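Local coordinates for protein 4-oxalocrotonate decarboxylase NahK (Pseudomonas putida, PDB 5D2K) that catalyses the metal-assisted decarboxylation of (3E)-2-oxohex-3-enedioate to 2-oxopent-4-enoate and carbon dioxide, a step in naphthalene degradation, at residues A[47-52]-A[225-230]; A[93-98]-A[170-175]; A[141-146]-A[177-182]. The protein carries 1 engineered substitution. All blocks are in the same frame, centred on the assembly; numbering follows the deposited sequence.

Contact 1 (A[47-52]-A[225-230]); sequences AYDVQW and AERGEH. With EDO (1,2-ethanediol), chain H.
Arg227 reaches across from the turn that follows helix 213-225 and meets Asp49 of helix 44-60 with the edge of its guanidinium and Trp52 with a face, Tyr48 CB lying 3.5 Å from Arg227 NH1. Both terminal nitrogens go to a single carboxylate oxygen: Arg227 NH2 lies 2.9 Å and Arg227 NH1 3.0 Å from Asp49 OD1. That oxygen sits in the guanidinium plane but is approached on its anti side, and the two bonds are bent, at 147° and 143°, as a fork closing on one atom must be. Asp49 OD2 has its own salt bridge, to Arg8, so the carboxylate is shared between two arginines and probably tempers the closeness of their charges.

The bend at chi3 of Arg227 (63°) turns the guanidinium nearly parallel to the indole of Trp52, with their centres 4.4 Å apart and Arg227 NE over Trp52 CD1 and NE1. The indole N-H is not spent on this stack, since Trp52 NE1 is hydrogen-bonded to Tyr88 OH, while Tyr48 OH pairs with the backbone N of Tyr88. Farther along the indole, the aliphatic Glu229 CG comes obliquely to Trp52 CH2 at 3.8 Å. A 1,2-ethanediol molecule, probably from the crystallisation liquor, lies over one face of the Tyr48 ring, its C1 3.6 Å from Tyr48 CD2. Behind Arg227, Gly228, at positive phi, gives its N-H to Ala225 O and Glu229 N reaches Leu224 O, the Schellman motif that ends helix 213-225.

Contact 2 (A[93-98]-A[170-175]); sequences DYFSVP and STRFIT
Phe95 holds its ring anti to its own carbonyl carbon (chi1 -68°), which swings one face over the Thr171 peptide and brings Phe95 CD1 within 3.2 Å of Thr171 O. Phe173 takes the other course: with CG between the backbone N and the carbonyl carbon (chi1 68°), its ring leans over segment 93-98 and receives Ser96 CA on its face, a CH-pi contact. Phe95 CB comes obliquely to the same ring, 3.7 Å from Phe173 CD1. Beneath these side chains strands 96-97 and 170-175 pair in parallel. Phe173 N donates to Phe95 O and Phe173 O accepts from Val97 N, each at 2.9 Å, so one residue uses both its backbone groups on the partner. A water then donates to Val97 O at 2.7 Å and accepts from Thr175 N at 3.1 Å. Ser170 OG is held by Asn167 O and is weakly hydrogen-bonded to Lys69 NZ, which puts this end of strand 170-175 beside the 2-oxoadipate pocket. The chemistry implies a short parallel ladder with carbon packed on both faces, Phe173 with Ser96 on one and Val97 beside Ile174 on the other, and with solvent supplying one link.

Contact 3 (A[141-146]-A[177-182]); sequences YVIPTV and GRMASL
Val142 N donates to Ala180 O at 2.8 Å, and the side chains around this hydrogen bond are set by their first torsions. In Val142 (chi1 -49°) CG2 sits between the backbone N and the carbonyl carbon, which presses it to 3.4 Å from Ala180 O. CG1 is the branch anti to the carbonyl carbon, and it meets Leu182 CD1 at 4.2 Å. Tyr141 adds its CB, 3.3 Å from Ala180 O, so that carbonyl is hemmed in by carbon on the strand side as well as bonded. With chi1 at 55° the Tyr141 ring turns so that its CD2 lies loosely by the CB of Met179.

Val142 and its neighbours belong to strand 139-149 of the mixed sheet in the fumarylacetoacetate hydrolase-type domain, the strand that farther on carries the magnesium ligand Glu147. The chain 177-182, having left strand 170-175, crosses back along it as an irregular stretch, the two directions 135° apart.

Met179 is extended beyond CG, with CG anti to its carbonyl carbon, and this carries its thioether obliquely across Ile143: in the conformers described, Met179 SD stands 3.8 Å from Ile143 CG1. Each side chain has a second deposited conformer, so this sulfur contact is not certain. Nearer the backbone, Met179 CA approaches Val142 O at 3.1 Å in a CA-H...O contact. Pro144 meets the loop through its ring, with CD 3.4 Å from Arg178 O, and Gly177, at positive phi, turns the chain beside that ring.

Along the chain the segments run 47-52, 93-98, 141-146, 170-175, 177-182, 225-230, so contact 1 encloses the other two, while the segments of contacts 2 and 3 alternate. Contacts 2 and 3 share one mixed sheet through neighbouring strands 170-175 and 139-149; their centres are about 15 Å apart and they touch, Ile174 N lying 2.8 Å from Val146 O. Contact 1 stands apart, its centre about 22 Å from that of contact 2 and about 27 Å from that of contact 3. The bound 2-oxoadipate is about 6 Å from the Ser170 side chain and about 10 Å from that of Tyr48, so contact 2 borders the pocket more closely than contact 1.

Contact 1 (A[47-52]-A[225-230])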
ATOM      1  N   ALA A  47      -5.133  12.827 -10.365  1.00 12.40           N
ATOM      2  CA  ALA A  47      -5.331  11.501  -9.798  1.00 11.26           C
ATOM      3  C   ALA A  47      -5.251  11.537  -8.275  1.00 11.29           C
ATOM      4  O   ALA A  47      -6.039  10.874  -7.594  1.00 11.39           O
ATOM      5  CB  ALA A  47      -4.306  10.530 -10.369  1.00 10.81           C
ATOM      6  N   TYR A  48      -4.319  12.314  -7.729  1.00 11.41           N
ATOM      7  CA  TYR A  48      -4.249  12.400  -6.276  1.00 10.90           C
ATOM      8  C   TYR A  48      -5.447  13.184  -5.722  1.00 12.49           C
ATOM      9  O   TYR A  48      -5.917  12.880  -4.626  1.00 10.35           O
ATOM     10  CB  TYR A  48      -2.917  13.011  -5.815  1.00  9.97           C
ATOM     11  CG  TYR A  48      -1.799  11.978  -5.710  1.00 11.53           C
ATOM     12  CD1 TYR A  48      -1.827  10.983  -4.724  1.00  9.27           C
ATOM     13  CD2 TYR A  48      -0.734  11.977  -6.604  1.00 11.02           C
ATOM     14  CE1 TYR A  48      -0.809  10.029  -4.628  1.00 10.06           C
ATOM     15  CE2 TYR A  48       0.289  11.030  -6.513  1.00 13.07           C
ATOM     16  CZ  TYR A  48       0.242  10.061  -5.522  1.00 12.25           C
ATOM     17  OH  TYR A  48       1.240   9.110  -5.430  1.00 12.39           O
ATOM     18  N   ASP A  49      -5.964  14.155  -6.484  1.00 10.83           N
ATOM     19  CA  ASP A  49      -7.200  14.840  -6.093  1.00 12.25           C
ATOM     20  C   ASP A  49      -8.326  13.819  -5.938  1.00  9.87           C
ATOM     21  O   ASP A  49      -9.091  13.854  -4.968  1.00 10.49           O
ATOM     22  CB  ASP A  49      -7.632  15.895  -7.132  1.00 11.50           C
ATOM     23  CG  ASP A  49      -6.807  17.175  -7.074  1.00 16.76           C
ATOM     24  OD1 ASP A  49      -6.005  17.370  -6.139  1.00 13.79           O
ATOM     25  OD2 ASP A  49      -6.988  18.015  -7.987  1.00 16.60           O
ATOM     26  N   VAL A  50      -8.425  12.916  -6.911  1.00  9.54           N
ATOM     27  CA  VAL A  50      -9.448  11.887  -6.855  1.00  9.01           C
ATOM     28  C   VAL A  50      -9.221  10.965  -5.649  1.00  8.96           C
ATOM     29  O   VAL A  50     -10.163  10.675  -4.913  1.00 10.63           O
ATOM     30  CB  VAL A  50      -9.495  11.075  -8.165  1.00 10.23           C
ATOM     31  CG1 VAL A  50     -10.407   9.855  -8.034  1.00 12.16           C
ATOM     32  CG2 VAL A  50      -9.957  11.963  -9.319  1.00 12.52           C
ATOM     33  N   GLN A  51      -7.982  10.526  -5.440  1.00 10.26           N
ATOM     34  CA  GLN A  51      -7.674   9.660  -4.305  1.00 10.22           C
ATOM     35  C   GLN A  51      -8.035  10.301  -2.966  1.00 10.59           C
ATOM     36  O   GLN A  51      -8.645   9.655  -2.099  1.00 10.49           O
ATOM     37  CB  GLN A  51      -6.190   9.279  -4.288  1.00  8.36           C
ATOM     38  CG  GLN A  51      -5.883   8.238  -3.200  1.00  9.13           C
ATOM     39  CD  GLN A  51      -4.401   8.037  -2.972  1.00 10.44           C
ATOM     40  OE1 GLN A  51      -3.868   8.407  -1.921  1.00 10.90           O
ATOM     41  NE2 GLN A  51      -3.727   7.424  -3.942  1.00  9.73           N
ATOM     42  N   TRP A  52      -7.659  11.570  -2.784  1.00  9.85           N
ATOM     43  CA  TRP A  52      -7.947  12.231  -1.522  1.00 10.00           C
ATOM     44  C   TRP A  52      -9.448  12.498  -1.358  1.00  8.58           C
ATOM     45  O   TRP A  52      -9.949  12.583  -0.237  1.00 10.72           O
ATOM     46  CB  TRP A  52      -7.147  13.537  -1.385  1.00 10.45           C
ATOM     47  CG  TRP A  52      -5.697  13.336  -1.008  1.00  9.26           C
ATOM     48  CD1 TRP A  52      -4.668  13.063  -1.853  1.00 10.22           C
ATOM     49  CD2 TRP A  52      -5.125  13.412   0.313  1.00 10.94           C
ATOM     50  NE1 TRP A  52      -3.485  12.964  -1.150  1.00 12.33           N
ATOM     51  CE2 TRP A  52      -3.741  13.169   0.182  1.00 11.40           C
ATOM     52  CE3 TRP A  52      -5.652  13.653   1.589  1.00 11.37           C
ATOM     53  CZ2 TRP A  52      -2.870  13.165   1.279  1.00 12.25           C
ATOM     54  CZ3 TRP A  52      -4.785  13.654   2.682  1.00 13.00           C
ATOM     55  CH2 TRP A  52      -3.411  13.405   2.516  1.00 11.31           C
ATOM     56  N   ALA A 225       4.403  16.398   0.788  1.00 12.26           N
ATOM     57  CA  ALA A 225       4.708  17.827   0.856  1.00 12.14           C
ATOM     58  C   ALA A 225       4.290  18.574  -0.411  1.00 15.23           C
ATOM     59  O   ALA A 225       4.020  19.783  -0.364  1.00 16.01           O
ATOM     60  CB  ALA A 225       6.197  18.034   1.125  1.00 13.68           C
ATOM     61  N   GLU A 226       4.230  17.866  -1.534  1.00 14.01           N
ATOM     62  CA  GLU A 226       3.791  18.477  -2.790  1.00 14.54           C
ATOM     63  C   GLU A 226       2.367  19.020  -2.684  1.00 16.12           C
ATOM     64  O   GLU A 226       1.987  19.930  -3.418  1.00 18.73           O
ATOM     65  CB  GLU A 226       3.869  17.473  -3.936  1.00 13.76           C
ATOM     66  CG  GLU A 226       5.270  16.951  -4.229  1.00 15.21           C
ATOM     67  CD  GLU A 226       5.274  15.922  -5.348  1.00 21.92           C
ATOM     68  OE1 GLU A 226       4.276  15.855  -6.094  1.00 27.74           O
ATOM     69  OE2 GLU A 226       6.268  15.176  -5.483  1.00 23.97           O
ATOM     70  N   ARG A 227       1.580  18.447  -1.781  1.00 12.90           N
ATOM     71  CA  ARG A 227       0.216  18.891  -1.539  1.00 12.18           C
ATOM     72  C   ARG A 227       0.053  19.622  -0.205  1.00 12.75           C
ATOM     73  O   ARG A 227      -1.062  19.822   0.259  1.00 14.32           O
ATOM     74  CB  ARG A 227      -0.745  17.690  -1.590  1.00 15.83           C
ATOM     75  CG  ARG A 227      -0.724  16.962  -2.929  1.00 14.98           C
ATOM     76  CD  ARG A 227      -1.648  15.731  -2.921  1.00 17.08           C
ATOM     77  NE  ARG A 227      -3.051  16.079  -2.725  1.00 16.58           N
ATOM     78  CZ  ARG A 227      -3.888  16.365  -3.722  1.00 16.44           C
ATOM     79  NH1 ARG A 227      -3.455  16.355  -4.977  1.00 16.99           N
ATOM     80  NH2 ARG A 227      -5.154  16.661  -3.459  1.00 16.59           N
ATOM     81  N   GLY A 228       1.164  20.015   0.414  1.00 12.53           N
ATOM     82  CA  GLY A 228       1.117  20.683   1.700  1.00 14.39           C
ATOM     83  C   GLY A 228       0.771  19.769   2.870  1.00 14.37           C
ATOM     84  O   GLY A 228       0.387  20.233   3.939  1.00 16.96           O
ATOM     85  N   GLU A 229       0.891  18.461   2.654  1.00 12.94           N
ATOM     86  CA  GLU A 229       0.574  17.475   3.687  1.00 12.23           C
ATOM     87  C   GLU A 229       1.849  16.925   4.312  1.00 11.42           C
ATOM     88  O   GLU A 229       2.938  17.131   3.769  1.00 11.55           O
ATOM     89  CB  GLU A 229      -0.242  16.323   3.097  1.00 13.70           C
ATOM     90  CG  GLU A 229      -1.537  16.754   2.415  1.00 15.85           C
ATOM     91  CD  GLU A 229      -2.621  17.168   3.395  1.00 23.45           C
ATOM     92  OE1 GLU A 229      -2.520  16.840   4.592  1.00 25.11           O
ATOM     93  OE2 GLU A 229      -3.589  17.819   2.952  1.00 31.47           O
ATOM     94  N   HIS A 230       1.715  16.222   5.436  1.00 12.45           N
ATOM     95  CA  HIS A 230       2.876  15.592   6.065  1.00 10.96           C
ATOM     96  C   HIS A 230       2.476  14.295   6.764  1.00 10.90           C
ATOM     97  O   HIS A 230       1.317  13.872   6.696  1.00 11.77           O
ATOM     98  CB  HIS A 230       3.550  16.548   7.059  1.00 14.14           C
ATOM     99  CG  HIS A 230       2.752  16.797   8.300  1.00 15.67           C
ATOM    100  ND1 HIS A 230       1.715  17.708   8.343  1.00 17.35           N
ATOM    101  CD2 HIS A 230       2.835  16.259   9.539  1.00 14.89           C
ATOM    102  CE1 HIS A 230       1.199  17.720   9.560  1.00 22.95           C
ATOM    103  NE2 HIS A 230       1.858  16.849  10.305  1.00 18.68           N
TER
HETATM  104  C1  EDO H 306       1.278  14.165  -4.558  1.00 21.14           C
HETATM  105  O1  EDO H 306       1.194  14.213  -3.117  1.00 14.17           O
HETATM  106  C2  EDO H 306       2.553  13.458  -5.013  1.00 26.54           C
HETATM  107  O2  EDO H 306       2.827  13.784  -6.388  1.00 28.79           O

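Contact 2 (A[93-98]-A[170-175])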
ATOM      1  N   ASP A  93      -9.754   1.730   8.113  1.00  9.76           N
ATOM      2  CA  ASP A  93      -9.743   0.773   9.214  1.00 10.43           C
ATOM      3  C   ASP A  93     -10.284  -0.615   8.830  1.00 10.82           C
ATOM      4  O   ASP A  93      -9.710  -1.623   9.248  1.00  9.84           O
ATOM      5  CB  ASP A  93     -10.475   1.330  10.460  1.00 12.77           C
ATOM      6  CG  ASP A  93     -11.858   1.922  10.185  1.00 11.46           C
ATOM      7  OD1 ASP A  93     -12.492   1.691   9.131  1.00 10.83           O
ATOM      8  OD2 ASP A  93     -12.331   2.616  11.116  1.00 11.64           O
ATOM      9  N   TYR A  94     -11.335  -0.689   8.013  1.00  9.89           N
ATOM     10  CA  TYR A  94     -11.908  -2.000   7.681  1.00  9.66           C
ATOM     11  C   TYR A  94     -11.007  -2.804   6.733  1.00 10.34           C
ATOM     12  O   TYR A  94     -11.293  -3.976   6.455  1.00 10.76           O
ATOM     13  CB  TYR A  94     -13.318  -1.858   7.084  1.00 10.64           C
ATOM     14  CG  TYR A  94     -13.356  -1.171   5.734  1.00 10.09           C
ATOM     15  CD1 TYR A  94     -13.243  -1.902   4.562  1.00 10.10           C
ATOM     16  CD2 TYR A  94     -13.519   0.199   5.640  1.00  9.30           C
ATOM     17  CE1 TYR A  94     -13.277  -1.272   3.319  1.00 10.15           C
ATOM     18  CE2 TYR A  94     -13.549   0.839   4.407  1.00 10.80           C
ATOM     19  CZ  TYR A  94     -13.429   0.088   3.250  1.00 10.93           C
ATOM     20  OH  TYR A  94     -13.470   0.706   2.013  1.00 11.66           O
ATOM     21  N   PHE A  95      -9.919  -2.192   6.246  1.00  9.34           N
ATOM     22  CA  PHE A  95      -8.897  -2.941   5.490  1.00  8.17           C
ATOM     23  C   PHE A  95      -8.167  -3.942   6.380  1.00  9.67           C
ATOM     24  O   PHE A  95      -7.571  -4.903   5.877  1.00  9.13           O
ATOM     25  CB  PHE A  95      -7.819  -2.022   4.878  1.00 10.26           C
ATOM     26  CG  PHE A  95      -8.280  -1.109   3.756  1.00 10.07           C
ATOM     27  CD1 PHE A  95      -9.613  -1.014   3.362  1.00 10.73           C
ATOM     28  CD2 PHE A  95      -7.329  -0.345   3.083  1.00  8.64           C
ATOM     29  CE1 PHE A  95      -9.983  -0.157   2.316  1.00  9.58           C
ATOM     30  CE2 PHE A  95      -7.695   0.520   2.050  1.00  8.32           C
ATOM     31  CZ  PHE A  95      -9.018   0.612   1.668  1.00  9.52           C
ATOM     32  N   SER A  96      -8.155  -3.698   7.696  1.00  8.97           N
ATOM     33  CA  SER A  96      -7.303  -4.465   8.607  1.00  9.21           C
ATOM     34  C   SER A  96      -7.793  -5.900   8.839  1.00 10.71           C
ATOM     35  O   SER A  96      -8.991  -6.148   8.988  1.00 12.89           O
ATOM     36  CB  SER A  96      -7.185  -3.724   9.946  1.00 12.96           C
ATOM     37  OG  SER A  96      -8.447  -3.647  10.602  1.00 15.52           O
ATOM     38  N   VAL A  97      -6.834  -6.826   8.876  1.00  9.36           N
ATOM     39  CA  VAL A  97      -7.064  -8.254   9.102  1.00 11.78           C
ATOM     40  C   VAL A  97      -6.096  -8.709  10.197  1.00  9.85           C
ATOM     41  O   VAL A  97      -4.923  -8.341  10.174  1.00 10.42           O
ATOM     42  CB  VAL A  97      -6.821  -9.071   7.798  1.00  8.75           C
ATOM     43  CG1 VAL A  97      -7.045 -10.574   8.002  1.00 11.75           C
ATOM     44  CG2 VAL A  97      -7.691  -8.541   6.659  1.00 11.51           C
ATOM     45  N   PRO A  98      -6.585  -9.495  11.169  1.00 10.98           N
ATOM     46  CA  PRO A  98      -5.709  -9.959  12.245  1.00 14.77           C
ATOM     47  C   PRO A  98      -4.799 -11.107  11.792  1.00  9.65           C
ATOM     48  O   PRO A  98      -5.190 -11.858  10.896  1.00 11.74           O
ATOM     49  CB  PRO A  98      -6.703 -10.436  13.309  1.00 13.60           C
ATOM     50  CG  PRO A  98      -7.838 -10.949  12.525  1.00 15.69           C
ATOM     51  CD  PRO A  98      -7.959 -10.009  11.322  1.00 11.78           C
ATOM     52  N   SER A 170      -5.266  -0.501  -3.014  1.00  9.75           N
ATOM     53  CA  SER A 170      -5.357  -0.955  -1.631  1.00  9.37           C
ATOM     54  C   SER A 170      -6.693  -1.625  -1.338  1.00 10.90           C
ATOM     55  O   SER A 170      -7.733  -1.210  -1.866  1.00  9.46           O
ATOM     56  CB  SER A 170      -5.163   0.223  -0.677  1.00 10.63           C
ATOM     57  OG  SER A 170      -3.932   0.888  -0.919  1.00 14.57           O
ATOM     58  N   THR A 171      -6.684  -2.636  -0.472  1.00  9.11           N
ATOM     59  CA  THR A 171      -7.955  -3.229  -0.057  1.00  9.33           C
ATOM     60  C   THR A 171      -7.905  -3.968   1.296  1.00  8.56           C
ATOM     61  O   THR A 171      -8.860  -3.861   2.068  1.00  9.89           O
ATOM     62  CB  THR A 171      -8.515  -4.173  -1.180  1.00  9.16           C
ATOM     63  OG1 THR A 171      -9.946  -4.229  -1.095  1.00 13.51           O
ATOM     64  CG2 THR A 171      -7.932  -5.593  -1.123  1.00 10.89           C
ATOM     65  N   ARG A 172      -6.817  -4.692   1.596  1.00  7.87           N
ATOM     66  CA  ARG A 172      -6.653  -5.311   2.919  1.00  8.23           C
ATOM     67  C   ARG A 172      -5.198  -5.285   3.333  1.00  9.09           C
ATOM     68  O   ARG A 172      -4.316  -5.203   2.482  1.00  9.23           O
ATOM     69  CB  ARG A 172      -7.117  -6.776   2.953  1.00  9.41           C
ATOM     70  CG  ARG A 172      -8.571  -7.040   2.517  1.00  9.80           C
ATOM     71  CD  ARG A 172      -9.588  -6.654   3.587  1.00 10.41           C
ATOM     72  NE  ARG A 172     -10.947  -7.011   3.151  1.00 12.09           N
ATOM     73  CZ  ARG A 172     -11.758  -6.205   2.474  1.00 13.15           C
ATOM     74  NH1 ARG A 172     -11.378  -4.971   2.152  1.00 11.43           N
ATOM     75  NH2 ARG A 172     -12.962  -6.639   2.110  1.00 12.90           N
ATOM     76  N   PHE A 173      -4.954  -5.369   4.638  1.00  8.05           N
ATOM     77  CA  PHE A 173      -3.595  -5.604   5.116  1.00 10.49           C
ATOM     78  C   PHE A 173      -3.652  -6.434   6.388  1.00 10.16           C
ATOM     79  O   PHE A 173      -4.585  -6.320   7.182  1.00  9.32           O
ATOM     80  CB  PHE A 173      -2.832  -4.283   5.329  1.00  9.66           C
ATOM     81  CG  PHE A 173      -3.351  -3.431   6.459  1.00 10.96           C
ATOM     82  CD1 PHE A 173      -4.378  -2.510   6.253  1.00  8.66           C
ATOM     83  CD2 PHE A 173      -2.797  -3.532   7.729  1.00 10.30           C
ATOM     84  CE1 PHE A 173      -4.845  -1.723   7.304  1.00  9.38           C
ATOM     85  CE2 PHE A 173      -3.257  -2.751   8.778  1.00 11.49           C
ATOM     86  CZ  PHE A 173      -4.280  -1.844   8.574  1.00 10.70           C
ATOM     87  N   ILE A 174      -2.643  -7.286   6.550  1.00  9.50           N
ATOM     88  CA  ILE A 174      -2.570  -8.239   7.660  1.00  9.74           C
ATOM     89  C   ILE A 174      -1.290  -8.009   8.461  1.00 10.95           C
ATOM     90  O   ILE A 174      -0.195  -8.191   7.932  1.00 10.63           O
ATOM     91  CB  ILE A 174      -2.576  -9.708   7.155  1.00 10.46           C
ATOM     92  CG1 ILE A 174      -3.653  -9.930   6.085  1.00 13.75           C
ATOM     93  CG2 ILE A 174      -2.733 -10.682   8.326  1.00  9.74           C
ATOM     94  CD1 ILE A 174      -3.290 -10.982   5.024  1.00 12.22           C
ATOM     95  N   THR A 175      -1.408  -7.615   9.725  1.00 10.23           N
ATOM     96  CA  THR A 175      -0.221  -7.434  10.562  1.00  9.94           C
ATOM     97  C   THR A 175       0.013  -8.690  11.387  1.00 12.22           C
ATOM     98  O   THR A 175      -0.932  -9.428  11.705  1.00 14.95           O
ATOM     99  CB  THR A 175      -0.337  -6.224  11.512  1.00 12.80           C
ATOM    100  OG1 THR A 175      -1.445  -6.408  12.402  1.00 15.05           O
ATOM    101  CG2 THR A 175      -0.507  -4.923  10.726  1.00 14.08           C
TER
HETATM  102  O   HOH W   1      -3.895  -5.895  10.516  1.00 24.26           O

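Contact 3 (A[141-146]-A[177-182])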
ATOM      1  N   TYR A 141       8.368   1.758  16.170  1.00 10.26           N
ATOM      2  CA  TYR A 141       8.610   0.321  16.054  1.00 11.01           C
ATOM      3  C   TYR A 141       8.223  -0.170  14.657  1.00 10.43           C
ATOM      4  O   TYR A 141       7.687   0.589  13.839  1.00 10.47           O
ATOM      5  CB  TYR A 141       7.848  -0.451  17.143  1.00 13.10           C
ATOM      6  CG  TYR A 141       6.354  -0.195  17.191  1.00 12.65           C
ATOM      7  CD1 TYR A 141       5.834   0.898  17.884  1.00 10.78           C
ATOM      8  CD2 TYR A 141       5.465  -1.059  16.567  1.00 11.53           C
ATOM      9  CE1 TYR A 141       4.465   1.135  17.933  1.00 11.74           C
ATOM     10  CE2 TYR A 141       4.090  -0.835  16.611  1.00 11.74           C
ATOM     11  CZ  TYR A 141       3.604   0.263  17.296  1.00 14.21           C
ATOM     12  OH  TYR A 141       2.245   0.483  17.337  1.00 13.45           O
ATOM     13  N   VAL A 142       8.523  -1.434  14.382  1.00 10.30           N
ATOM     14  CA  VAL A 142       8.283  -2.016  13.067  1.00 10.90           C
ATOM     15  C   VAL A 142       7.260  -3.150  13.175  1.00 12.04           C
ATOM     16  O   VAL A 142       7.144  -3.773  14.232  1.00 13.05           O
ATOM     17  CB  VAL A 142       9.594  -2.522  12.442  1.00 13.64           C
ATOM     18  CG1 VAL A 142      10.667  -1.428  12.539  1.00 15.37           C
ATOM     19  CG2 VAL A 142      10.054  -3.802  13.123  1.00 16.37           C
ATOM     20  N   ILE A 143       6.514  -3.380  12.090  1.00  9.61           N
ATOM     21  CA  ILE A 143       5.427  -4.359  12.056  0.56 11.36           C
ATOM     22  C   ILE A 143       5.443  -5.187  10.775  1.00 10.76           C
ATOM     23  O   ILE A 143       5.202  -4.646   9.697  1.00 10.63           O
ATOM     24  CB  ILE A 143       4.051  -3.668  12.158  0.56 12.10           C
ATOM     25  CG1 ILE A 143       3.918  -2.909  13.482  0.56 11.17           C
ATOM     26  CG2 ILE A 143       2.921  -4.677  12.001  0.56 12.78           C
ATOM     27  CD1 ILE A 143       2.639  -2.107  13.575  0.56 14.69           C
ATOM     28  N   PRO A 144       5.721  -6.502  10.887  1.00  9.06           N
ATOM     29  CA  PRO A 144       5.575  -7.372   9.708  1.00  9.95           C
ATOM     30  C   PRO A 144       4.154  -7.282   9.166  1.00 10.67           C
ATOM     31  O   PRO A 144       3.209  -7.397   9.946  1.00  9.51           O
ATOM     32  CB  PRO A 144       5.878  -8.764  10.261  1.00  9.22           C
ATOM     33  CG  PRO A 144       6.867  -8.496  11.375  1.00  8.94           C
ATOM     34  CD  PRO A 144       6.305  -7.227  12.031  1.00 10.10           C
ATOM     35  N   THR A 145       4.008  -7.029   7.866  1.00  7.71           N
ATOM     36  CA  THR A 145       2.693  -6.771   7.283  1.00  8.25           C
ATOM     37  C   THR A 145       2.584  -7.374   5.890  1.00 10.40           C
ATOM     38  O   THR A 145       3.452  -7.148   5.044  1.00 12.33           O
ATOM     39  CB  THR A 145       2.404  -5.252   7.166  1.00  9.32           C
ATOM     40  OG1 THR A 145       2.609  -4.610   8.427  1.00 10.25           O
ATOM     41  CG2 THR A 145       0.966  -4.991   6.709  1.00 11.61           C
ATOM     42  N   VAL A 146       1.508  -8.121   5.648  1.00  8.48           N
ATOM     43  CA  VAL A 146       1.198  -8.627   4.319  1.00  9.33           C
ATOM     44  C   VAL A 146       0.072  -7.791   3.724  1.00 10.82           C
ATOM     45  O   VAL A 146      -0.989  -7.663   4.344  1.00 12.88           O
ATOM     46  CB  VAL A 146       0.776 -10.115   4.367  1.00  9.47           C
ATOM     47  CG1 VAL A 146       0.356 -10.619   2.977  1.00 11.48           C
ATOM     48  CG2 VAL A 146       1.924 -10.961   4.893  1.00 10.89           C
ATOM     49  N   GLY A 177       3.402 -11.414  13.368  1.00 13.00           N
ATOM     50  CA  GLY A 177       4.753 -11.655  13.838  1.00 16.00           C
ATOM     51  C   GLY A 177       5.112 -10.794  15.035  1.00 14.39           C
ATOM     52  O   GLY A 177       4.253 -10.398  15.820  1.00 18.10           O
ATOM     53  N   ARG A 178       6.399 -10.490  15.171  1.00 12.04           N
ATOM     54  CA  ARG A 178       6.895  -9.710  16.303  1.00 13.02           C
ATOM     55  C   ARG A 178       7.127  -8.238  15.950  1.00 13.94           C
ATOM     56  O   ARG A 178       7.814  -7.942  14.969  1.00 17.74           O
ATOM     57  CB  ARG A 178       8.184 -10.355  16.826  1.00 16.94           C
ATOM     58  CG  ARG A 178       7.997 -11.835  17.164  1.00 23.83           C
ATOM     59  CD  ARG A 178       9.316 -12.573  17.383  1.00 34.13           C
ATOM     60  NE  ARG A 178       9.968 -12.188  18.630  1.00 38.42           N
ATOM     61  CZ  ARG A 178       9.944 -12.913  19.743  1.00 36.77           C
ATOM     62  NH1 ARG A 178       9.296 -14.074  19.770  1.00 32.40           N
ATOM     63  NH2 ARG A 178      10.572 -12.479  20.829  1.00 34.27           N
ATOM     64  N   MET A 179       6.585  -7.337  16.771  0.53 15.25           N
ATOM     65  CA  MET A 179       6.547  -5.903  16.467  0.53 17.06           C
ATOM     66  C   MET A 179       7.533  -5.107  17.325  0.53 18.97           C
ATOM     67  O   MET A 179       7.163  -4.586  18.379  0.53 21.21           O
ATOM     68  CB  MET A 179       5.120  -5.364  16.656  0.53 14.25           C
ATOM     69  CG  MET A 179       4.051  -6.089  15.817  0.53 12.21           C
ATOM     70  SD  MET A 179       2.364  -5.412  15.853  0.53 14.62           S
ATOM     71  CE  MET A 179       1.462  -6.709  15.001  0.53 16.83           C
ATOM     72  N   ALA A 180       8.781  -5.001  16.859  1.00 16.59           N
ATOM     73  CA  ALA A 180       9.883  -4.525  17.692  1.00 18.79           C
ATOM     74  C   ALA A 180      10.446  -3.137  17.367  1.00 14.20           C
ATOM     75  O   ALA A 180      10.244  -2.592  16.288  1.00 12.45           O
ATOM     76  CB  ALA A 180      11.005  -5.534  17.625  1.00 20.34           C
ATOM     77  N   SER A 181      11.174  -2.584  18.331  1.00 17.01           N
ATOM     78  CA  SER A 181      11.877  -1.313  18.161  1.00 15.43           C
ATOM     79  C   SER A 181      12.848  -1.343  16.989  1.00 16.28           C
ATOM     80  O   SER A 181      13.458  -2.364  16.701  1.00 15.88           O
ATOM     81  CB  SER A 181      12.639  -0.963  19.441  1.00 20.35           C
ATOM     82  OG  SER A 181      11.742  -0.806  20.526  1.00 31.33           O
ATOM     83  N   LEU A 182      12.996  -0.203  16.322  1.00 15.54           N
ATOM     84  CA  LEU A 182      13.875  -0.129  15.165  1.00 16.09           C
ATOM     85  C   LEU A 182      15.320  -0.535  15.465  1.00 16.94           C
ATOM     86  O   LEU A 182      15.963  -1.185  14.648  1.00 19.13           O
ATOM     87  CB  LEU A 182      13.850   1.285  14.576  1.00 18.00           C
ATOM     88  CG  LEU A 182      14.739   1.508  13.352  1.00 17.42           C
ATOM     89  CD1 LEU A 182      14.358   0.565  12.195  1.00 15.93           C
ATOM     90  CD2 LEU A 182      14.668   2.965  12.921  1.00 15.91           C
TER